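Local atomic coordinates of phosphoserine aminotransferase (Bacillus alcalophilus, PDB entry 1W23), a protein that catalyses the pyridoxal-phosphate-dependent, reversible transamination of phosphoserine with 2-oxoglutarate to 3-phosphohydroxypyruvate and glutamate, used in serine biosynthesis. Residues A[274-288]-A[291-304]. Residues are numbered along the deposited sequence; the frame is centred on the assembly and turned at random.
Sequences IYDTIDESNGFYVGH and KGSRSLMNVTFNLR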
ATOM      1  N   ILE A 274      31.428  11.577   5.137  1.00 10.12           N
ATOM      2  CA  ILE A 274      31.765  10.379   4.372  1.00  9.97           C
ATOM      3  C   ILE A 274      32.592  10.722   3.146  1.00  9.61           C
ATOM      4  O   ILE A 274      33.609  10.058   2.881  1.00  9.81           O
ATOM      5  CB  ILE A 274      30.470   9.598   4.024  1.00 10.73           C
ATOM      6  CG1 ILE A 274      29.681   9.245   5.303  1.00 13.77           C
ATOM      7  CG2 ILE A 274      30.844   8.343   3.245  1.00 11.06           C
ATOM      8  CD1 ILE A 274      28.317   8.674   5.049  1.00 16.08           C
ATOM      9  N   TYR A 275      32.208  11.737   2.375  1.00  9.22           N
ATOM     10  CA  TYR A 275      33.006  12.122   1.219  1.00  9.41           C
ATOM     11  C   TYR A 275      34.430  12.548   1.596  1.00  9.59           C
ATOM     12  O   TYR A 275      35.373  12.214   0.869  1.00  9.90           O
ATOM     13  CB  TYR A 275      32.308  13.173   0.364  1.00  9.43           C
ATOM     14  CG  TYR A 275      31.132  12.663  -0.431  1.00  9.43           C
ATOM     15  CD1 TYR A 275      29.867  13.152  -0.253  1.00  9.89           C
ATOM     16  CD2 TYR A 275      31.289  11.657  -1.385  1.00  9.50           C
ATOM     17  CE1 TYR A 275      28.773  12.686  -0.972  1.00  9.68           C
ATOM     18  CE2 TYR A 275      30.225  11.188  -2.123  1.00  9.28           C
ATOM     19  CZ  TYR A 275      28.964  11.702  -1.901  1.00  9.57           C
ATOM     20  OH  TYR A 275      27.918  11.200  -2.669  1.00  9.71           O
ATOM     21  N   ASP A 276      34.587  13.268   2.704  1.00  9.45           N
ATOM     22  CA  ASP A 276      35.945  13.636   3.119  1.00 10.56           C
ATOM     23  C   ASP A 276      36.764  12.369   3.419  1.00 10.08           C
ATOM     24  O   ASP A 276      37.977  12.323   3.133  1.00 10.62           O
ATOM     25  CB  ASP A 276      35.904  14.565   4.319  1.00 12.42           C
ATOM     26  CG  ASP A 276      35.555  15.975   4.052  1.00 13.80           C
ATOM     27  OD1 ASP A 276      35.458  16.402   2.890  1.00 16.19           O
ATOM     28  OD2 ASP A 276      35.418  16.746   5.043  1.00 17.87           O
ATOM     29  N   THR A 277      36.126  11.374   4.023  1.00  9.98           N
ATOM     30  CA  THR A 277      36.848  10.125   4.346  1.00 10.56           C
ATOM     31  C   THR A 277      37.335   9.467   3.055  1.00 10.11           C
ATOM     32  O   THR A 277      38.464   8.970   2.950  1.00 10.95           O
ATOM     33  CB  THR A 277      35.975   9.184   5.141  1.00 10.71           C
ATOM     34  OG1 THR A 277      35.470   9.848   6.332  1.00 10.78           O
ATOM     35  CG2 THR A 277      36.711   7.969   5.621  1.00 12.24           C
ATOM     36  N   ILE A 278      36.465   9.423   2.035  1.00  9.77           N
ATOM     37  CA  ILE A 278      36.861   8.904   0.743  1.00  9.54           C
ATOM     38  C   ILE A 278      38.010   9.710   0.152  1.00  9.43           C
ATOM     39  O   ILE A 278      39.045   9.162  -0.307  1.00  9.88           O
ATOM     40  CB  ILE A 278      35.630   8.860  -0.221  1.00  9.35           C
ATOM     41  CG1 ILE A 278      34.610   7.821   0.277  1.00 10.14           C
ATOM     42  CG2 ILE A 278      36.049   8.592  -1.661  1.00 10.65           C
ATOM     43  CD1 ILE A 278      33.256   7.924  -0.454  1.00 11.07           C
ATOM     44  N   ASP A 279      37.857  11.030   0.135  1.00  9.75           N
ATOM     45  CA  ASP A 279      38.813  11.899  -0.525  1.00 10.53           C
ATOM     46  C   ASP A 279      40.167  11.898   0.171  1.00 10.75           C
ATOM     47  O   ASP A 279      41.181  12.067  -0.513  1.00 13.84           O
ATOM     48  CB  ASP A 279      38.227  13.310  -0.672  1.00 10.52           C
ATOM     49  CG  ASP A 279      37.050  13.357  -1.609  1.00 11.12           C
ATOM     50  OD1 ASP A 279      36.880  12.435  -2.436  1.00 12.01           O
ATOM     51  OD2 ASP A 279      36.310  14.370  -1.549  1.00 12.67           O
ATOM     52  N   GLU A 280      40.195  11.683   1.486  1.00 10.47           N
ATOM     53  CA  GLU A 280      41.426  11.642   2.281  1.00 11.14           C
ATOM     54  C   GLU A 280      42.090  10.289   2.248  1.00 10.49           C
ATOM     55  O   GLU A 280      43.161  10.090   2.861  1.00 11.71           O
ATOM     56  CB  GLU A 280      41.086  12.019   3.735  1.00 14.75           C
ATOM     57  CG  GLU A 280      40.640  13.459   4.009  1.00 17.09           C
ATOM     58  CD  GLU A 280      39.898  13.661   5.329  1.00 24.99           C
ATOM     59  OE1 GLU A 280      39.403  14.769   5.624  1.00 22.33           O
ATOM     60  OE2 GLU A 280      39.741  12.698   6.144  1.00 22.64           O
ATOM     61  N   SER A 281      41.523   9.293   1.566  1.00 10.12           N
ATOM     62  CA  SER A 281      41.976   7.898   1.627  1.00  9.85           C
ATOM     63  C   SER A 281      43.054   7.525   0.611  1.00  9.90           C
ATOM     64  O   SER A 281      43.435   6.344   0.515  1.00  9.96           O
ATOM     65  CB  SER A 281      40.808   6.933   1.457  1.00  9.93           C
ATOM     66  OG  SER A 281      40.385   6.826   0.083  1.00 10.55           O
ATOM     67  N   ASN A 282      43.554   8.501  -0.144  1.00 10.16           N
ATOM     68  CA  ASN A 282      44.591   8.276  -1.178  1.00  9.88           C
ATOM     69  C   ASN A 282      44.233   7.126  -2.084  1.00 10.09           C
ATOM     70  O   ASN A 282      45.091   6.303  -2.446  1.00 10.46           O
ATOM     71  CB  ASN A 282      45.996   8.107  -0.606  1.00 10.61           C
ATOM     72  CG  ASN A 282      47.034   8.388  -1.643  1.00 10.29           C
ATOM     73  OD1 ASN A 282      46.867   9.307  -2.459  1.00 10.58           O
ATOM     74  ND2 ASN A 282      48.131   7.602  -1.689  1.00 10.41           N
ATOM     75  N   GLY A 283      42.955   7.069  -2.497  1.00 10.35           N
ATOM     76  CA  GLY A 283      42.528   6.064  -3.462  1.00 10.33           C
ATOM     77  C   GLY A 283      42.165   4.728  -2.855  1.00 10.18           C
ATOM     78  O   GLY A 283      41.773   3.798  -3.594  1.00 10.69           O
ATOM     79  N   PHE A 284      42.281   4.532  -1.544  1.00 10.27           N
ATOM     80  CA  PHE A 284      41.860   3.267  -0.939  1.00 10.24           C
ATOM     81  C   PHE A 284      40.359   3.057  -1.117  1.00  9.56           C
ATOM     82  O   PHE A 284      39.913   1.911  -1.331  1.00 10.28           O
ATOM     83  CB  PHE A 284      42.302   3.255   0.513  1.00  9.97           C
ATOM     84  CG  PHE A 284      42.065   1.902   1.197  1.00 10.21           C
ATOM     85  CD1 PHE A 284      43.084   0.945   1.240  1.00 11.50           C
ATOM     86  CD2 PHE A 284      40.840   1.626   1.781  1.00 10.42           C
ATOM     87  CE1 PHE A 284      42.863  -0.277   1.858  1.00 12.01           C
ATOM     88  CE2 PHE A 284      40.633   0.401   2.386  1.00 11.55           C
ATOM     89  CZ  PHE A 284      41.632  -0.542   2.443  1.00 12.39           C
ATOM     90  N   TYR A 285      39.571   4.123  -0.983  1.00  9.25           N
ATOM     91  CA  TYR A 285      38.156   4.163  -1.324  1.00  9.45           C
ATOM     92  C   TYR A 285      38.005   5.057  -2.538  1.00  9.77           C
ATOM     93  O   TYR A 285      38.602   6.164  -2.545  1.00 10.79           O
ATOM     94  CB  TYR A 285      37.283   4.716  -0.170  1.00  9.34           C
ATOM     95  CG  TYR A 285      37.459   3.933   1.103  1.00  9.31           C
ATOM     96  CD1 TYR A 285      38.194   4.432   2.159  1.00 10.05           C
ATOM     97  CD2 TYR A 285      36.927   2.670   1.271  1.00  9.64           C
ATOM     98  CE1 TYR A 285      38.376   3.732   3.356  1.00 10.17           C
ATOM     99  CE2 TYR A 285      37.103   1.938   2.428  1.00 10.06           C
ATOM    100  CZ  TYR A 285      37.845   2.465   3.481  1.00 10.18           C
ATOM    101  OH  TYR A 285      38.032   1.697   4.601  1.00 10.92           O
ATOM    102  N   VAL A 286      37.219   4.686  -3.522  1.00  9.42           N
ATOM    103  CA  VAL A 286      36.984   5.424  -4.740  1.00  9.67           C
ATOM    104  C   VAL A 286      35.481   5.599  -4.923  1.00  9.45           C
ATOM    105  O   VAL A 286      34.715   4.612  -5.049  1.00 10.10           O
ATOM    106  CB  VAL A 286      37.575   4.751  -5.972  1.00 10.89           C
ATOM    107  CG1 VAL A 286      37.259   5.520  -7.226  1.00 14.01           C
ATOM    108  CG2 VAL A 286      39.073   4.560  -5.791  1.00 14.51           C
ATOM    109  N   GLY A 287      35.023   6.868  -4.920  1.00  9.91           N
ATOM    110  CA  GLY A 287      33.597   7.111  -5.165  1.00  9.98           C
ATOM    111  C   GLY A 287      33.256   6.844  -6.618  1.00 10.01           C
ATOM    112  O   GLY A 287      34.040   7.139  -7.542  1.00 11.91           O
ATOM    113  N   HIS A 288      32.042   6.368  -6.847  1.00 10.16           N
ATOM    114  CA  HIS A 288      31.534   6.175  -8.213  1.00 10.11           C
ATOM    115  C   HIS A 288      31.243   7.497  -8.920  1.00  9.99           C
ATOM    116  O   HIS A 288      31.523   7.663 -10.109  1.00 11.09           O
ATOM    117  CB  HIS A 288      30.280   5.281  -8.183  1.00 10.96           C
ATOM    118  CG  HIS A 288      29.708   5.111  -9.555  1.00 14.40           C
ATOM    119  ND1 HIS A 288      30.278   4.285 -10.473  1.00 16.61           N
ATOM    120  CD2 HIS A 288      28.651   5.698 -10.202  1.00 14.71           C
ATOM    121  CE1 HIS A 288      29.610   4.335 -11.640  1.00 17.16           C
ATOM    122  NE2 HIS A 288      28.654   5.201 -11.509  1.00 15.35           N
ATOM    123  N   LYS A 291      32.630  14.319  -8.776  1.00 11.81           N
ATOM    124  CA  LYS A 291      32.406  15.172  -7.610  1.00 12.04           C
ATOM    125  C   LYS A 291      31.251  16.148  -7.797  1.00 12.66           C
ATOM    126  O   LYS A 291      30.461  16.364  -6.829  1.00 13.09           O
ATOM    127  CB  LYS A 291      33.708  15.938  -7.276  1.00 14.87           C
ATOM    128  CG  LYS A 291      34.703  15.024  -6.491  1.00 18.68           C
ATOM    129  CD  LYS A 291      35.914  15.848  -6.099  1.00 22.81           C
ATOM    130  CE  LYS A 291      36.929  14.877  -5.460  1.00 22.69           C
ATOM    131  NZ  LYS A 291      38.109  15.640  -4.946  1.00 34.23           N
ATOM    132  N   GLY A 292      31.071  16.710  -8.997  1.00 12.82           N
ATOM    133  CA  GLY A 292      30.032  17.692  -9.222  1.00 13.04           C
ATOM    134  C   GLY A 292      28.626  17.143  -9.201  1.00 12.36           C
ATOM    135  O   GLY A 292      27.648  17.931  -9.214  1.00 14.84           O
ATOM    136  N   SER A 293      28.477  15.816  -9.208  1.00 10.52           N
ATOM    137  CA  SER A 293      27.182  15.130  -9.223  1.00 10.32           C
ATOM    138  C   SER A 293      26.953  14.312  -7.987  1.00  9.98           C
ATOM    139  O   SER A 293      25.997  13.547  -7.935  1.00 10.53           O
ATOM    140  CB  SER A 293      27.100  14.235 -10.464  1.00 11.91           C
ATOM    141  OG  SER A 293      27.067  15.042 -11.662  1.00 12.87           O
ATOM    142  N   ARG A 294      27.813  14.386  -6.974  1.00 10.02           N
ATOM    143  CA  ARG A 294      27.704  13.548  -5.770  1.00  9.87           C
ATOM    144  C   ARG A 294      26.382  13.717  -5.060  1.00  9.56           C
ATOM    145  O   ARG A 294      26.000  14.830  -4.721  1.00 11.55           O
ATOM    146  CB  ARG A 294      28.812  13.896  -4.795  1.00  9.95           C
ATOM    147  CG  ARG A 294      30.127  13.192  -5.109  1.00  9.86           C
ATOM    148  CD  ARG A 294      31.288  13.714  -4.283  1.00 10.14           C
ATOM    149  NE  ARG A 294      32.417  12.770  -4.389  1.00 10.28           N
ATOM    150  CZ  ARG A 294      33.557  12.893  -3.690  1.00 10.19           C
ATOM    151  NH1 ARG A 294      33.804  13.986  -2.945  1.00 10.71           N
ATOM    152  NH2 ARG A 294      34.460  11.909  -3.811  1.00 11.27           N
ATOM    153  N   SER A 295      25.701  12.605  -4.795  1.00  8.91           N
ATOM    154  CA  SER A 295      24.467  12.609  -4.051  1.00  8.68           C
ATOM    155  C   SER A 295      24.726  12.871  -2.569  1.00  8.75           C
ATOM    156  O   SER A 295      25.670  12.381  -1.956  1.00  9.34           O
ATOM    157  CB  SER A 295      23.808  11.233  -4.206  1.00  8.69           C
ATOM    158  OG  SER A 295      22.647  11.108  -3.364  1.00  8.58           O
ATOM    159  N   LEU A 296      23.812  13.634  -1.954  1.00  8.52           N
ATOM    160  CA  LEU A 296      23.741  13.825  -0.509  1.00  8.86           C
ATOM    161  C   LEU A 296      22.994  12.719   0.197  1.00  8.67           C
ATOM    162  O   LEU A 296      22.977  12.693   1.430  1.00  9.65           O
ATOM    163  CB  LEU A 296      23.120  15.197  -0.207  1.00  9.53           C
ATOM    164  CG  LEU A 296      23.948  16.379  -0.703  1.00  9.79           C
ATOM    165  CD1 LEU A 296      23.144  17.664  -0.524  1.00 11.34           C
ATOM    166  CD2 LEU A 296      25.284  16.474   0.018  1.00 12.48           C
ATOM    167  N   MET A 297      22.340  11.827  -0.550  1.00  8.55           N
ATOM    168  CA  MET A 297      21.448  10.793  -0.036  1.00  8.29           C
ATOM    169  C   MET A 297      22.014   9.362  -0.112  1.00  8.36           C
ATOM    170  O   MET A 297      21.731   8.558   0.774  1.00  8.93           O
ATOM    171  CB  MET A 297      20.116  10.856  -0.815  1.00  8.48           C
ATOM    172  CG  MET A 297      19.337  12.130  -0.593  1.00  8.99           C
ATOM    173  SD  MET A 297      18.471  12.275   0.994  1.00  9.55           S
ATOM    174  CE  MET A 297      19.569  13.296   1.988  1.00 10.68           C
ATOM    175  N   ASN A 298      22.780   9.057  -1.179  1.00  8.25           N
ATOM    176  CA  ASN A 298      23.345   7.737  -1.364  1.00  8.73           C
ATOM    177  C   ASN A 298      24.794   7.879  -1.799  1.00  8.34           C
ATOM    178  O   ASN A 298      25.054   8.402  -2.852  1.00  9.53           O
ATOM    179  CB  ASN A 298      22.582   6.897  -2.407  1.00  8.96           C
ATOM    180  CG  ASN A 298      21.098   6.816  -2.116  1.00  8.83           C
ATOM    181  OD1 ASN A 298      20.325   7.613  -2.685  1.00  9.35           O
ATOM    182  ND2 ASN A 298      20.644   5.859  -1.314  1.00  9.38           N
ATOM    183  N   VAL A 299      25.731   7.422  -0.942  1.00  8.75           N
ATOM    184  CA  VAL A 299      27.163   7.552  -1.217  1.00  9.07           C
ATOM    185  C   VAL A 299      27.686   6.211  -1.699  1.00  8.70           C
ATOM    186  O   VAL A 299      27.729   5.225  -0.941  1.00  9.44           O
ATOM    187  CB  VAL A 299      27.929   8.022   0.033  1.00  9.29           C
ATOM    188  CG1 VAL A 299      29.403   8.138  -0.307  1.00 11.52           C
ATOM    189  CG2 VAL A 299      27.377   9.312   0.603  1.00 10.38           C
ATOM    190  N   THR A 300      28.080   6.165  -2.965  1.00  8.83           N
ATOM    191  CA  THR A 300      28.500   4.914  -3.606  1.00  9.19           C
ATOM    192  C   THR A 300      30.013   4.875  -3.775  1.00  9.35           C
ATOM    193  O   THR A 300      30.645   5.859  -4.229  1.00  9.76           O
ATOM    194  CB  THR A 300      27.766   4.738  -4.943  1.00  9.93           C
ATOM    195  OG1 THR A 300      27.981   5.912  -5.720  1.00 10.16           O
ATOM    196  CG2 THR A 300      26.279   4.484  -4.729  1.00  9.99           C
ATOM    197  N   PHE A 301      30.644   3.739  -3.425  1.00  9.63           N
ATOM    198  CA  PHE A 301      32.098   3.679  -3.503  1.00  9.80           C
ATOM    199  C   PHE A 301      32.537   2.207  -3.566  1.00  9.75           C
ATOM    200  O   PHE A 301      31.806   1.294  -3.230  1.00 10.71           O
ATOM    201  CB  PHE A 301      32.791   4.382  -2.350  1.00  9.74           C
ATOM    202  CG  PHE A 301      32.457   3.871  -0.963  1.00  9.81           C
ATOM    203  CD1 PHE A 301      33.324   2.961  -0.338  1.00 10.87           C
ATOM    204  CD2 PHE A 301      31.327   4.252  -0.277  1.00 10.91           C
ATOM    205  CE1 PHE A 301      33.064   2.466   0.933  1.00 12.08           C
ATOM    206  CE2 PHE A 301      31.094   3.777   1.020  1.00 12.52           C
ATOM    207  CZ  PHE A 301      31.970   2.893   1.603  1.00 11.67           C
ATOM    208  N   ASN A 302      33.790   2.042  -4.007  1.00 10.15           N
ATOM    209  CA  ASN A 302      34.462   0.735  -4.066  1.00 10.95           C
ATOM    210  C   ASN A 302      35.834   0.859  -3.416  1.00  9.85           C
ATOM    211  O   ASN A 302      36.435   1.933  -3.426  1.00 11.17           O
ATOM    212  CB  ASN A 302      34.660   0.259  -5.531  1.00 13.53           C
ATOM    213  CG  ASN A 302      33.419  -0.260  -6.163  1.00 13.67           C
ATOM    214  OD1 ASN A 302      33.155  -1.482  -6.043  1.00 15.04           O
ATOM    215  ND2 ASN A 302      32.641   0.593  -6.824  1.00 15.82           N
ATOM    216  N   LEU A 303      36.370  -0.260  -2.969  1.00 10.50           N
ATOM    217  CA  LEU A 303      37.769  -0.408  -2.599  1.00 10.80           C
ATOM    218  C   LEU A 303      38.540  -0.802  -3.854  1.00 11.70           C
ATOM    219  O   LEU A 303      37.991  -0.869  -4.955  1.00 12.20           O
ATOM    220  CB  LEU A 303      37.904  -1.377  -1.418  1.00 10.77           C
ATOM    221  CG  LEU A 303      37.464  -0.819  -0.056  1.00 10.80           C
ATOM    222  CD1 LEU A 303      35.948  -0.676   0.092  1.00 11.48           C
ATOM    223  CD2 LEU A 303      38.029  -1.699   1.065  1.00 12.60           C
ATOM    224  N   ARG A 304      39.862  -1.067  -3.749  1.00 12.73           N
ATOM    225  CA  ARG A 304      40.655  -1.291  -4.959  1.00 12.15           C
ATOM    226  C   ARG A 304      40.390  -2.614  -5.668  1.00 13.74           C
ATOM    227  O   ARG A 304      40.763  -2.776  -6.845  1.00 15.32           O
ATOM    228  CB  ARG A 304      42.162  -1.209  -4.641  1.00 12.46           C
ATOM    229  CG  ARG A 304      42.686   0.214  -4.510  1.00 12.84           C
ATOM    230  CD  ARG A 304      44.226   0.268  -4.528  1.00 13.05           C
ATOM    231  NE  ARG A 304      44.671   1.663  -4.650  1.00 12.27           N
ATOM    232  CZ  ARG A 304      44.918   2.462  -3.591  1.00 11.43           C
ATOM    233  NH1 ARG A 304      44.847   1.994  -2.339  1.00 12.71           N
ATOM    234  NH2 ARG A 304      45.238   3.725  -3.858  1.00 12.57           N
TER
HETATM  235  O   HOH W   1      27.877   9.029  -4.348  1.00  9.36           O
HETATM  236  O   HOH W   2      36.838  16.759  -2.886  1.00 43.37           O
HETATM  237  O   HOH W   3      41.244  -0.505  -1.326  1.00 12.55           O
HETATM  238  O   HOH W   4      33.794   3.276  -7.423  1.00 19.19           O
HETATM  239  O   HOH W   5      35.976   9.500  -5.138  1.00 17.85           O
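Two groups grip the hydroxyl of Y275: it donates to the carbonyl of S295, OH to O 2.6 Å, on a lone pair in the carbonyl plane, and it accepts from a water at 2.7 Å. That water also donates to N298 O and accepts from T300 N, so it links the helix, through Y275, to strand 298-302. Over one face of the Y275 ring runs the extended side chain of R294, whose CD makes a CH-pi contact 3.7 Å from the ring centroid. The guanidinium follows, 20° from parallel to the ring, while K291 CG covers its opposite face. Sandwiched in this way, R294 meets D279 end-on in a bidentate salt bridge, R294 NH2 to D279 OD1 2.8 Å and NH1 to OD2 2.9 Å, with the two planes nearly coplanar. K291 NZ reaches the same carboxylate through a water bound to D279 OD2.

Between helix and strand, V299 CG1, anti to its own backbone N (chi1 180°), extends to Y275 CE2 at 3.6 Å and also touches I274 and I278. I278 CD1 reaches on to F301 CB. Farther along, L303 CD1 lies at the edge of the Y285 ring, and its CD2 packs on F284 CE2 at 3.6 Å. R304 turns back to the type I' turn S281–F284, giving NH2 to N282 O at 2.9 Å.

The strands form an antiparallel hairpin: V286 and N302 are the hydrogen-bonded pair, with both bonds made, and G287 faces F301 as the non-hydrogen-bonded pair. At the start of strand 298-302, N298 bonds N150 and touches T152, both of the pyridoxal phosphate pocket. Within the chain, 286-287 is an outer strand of an antiparallel sheet, with 298-302 in the middle and 333-336 beyond it; helix 259-279 packs over V299 and F301, while F356 of helix 343-359 and F312 of helix 306-318 touch L303.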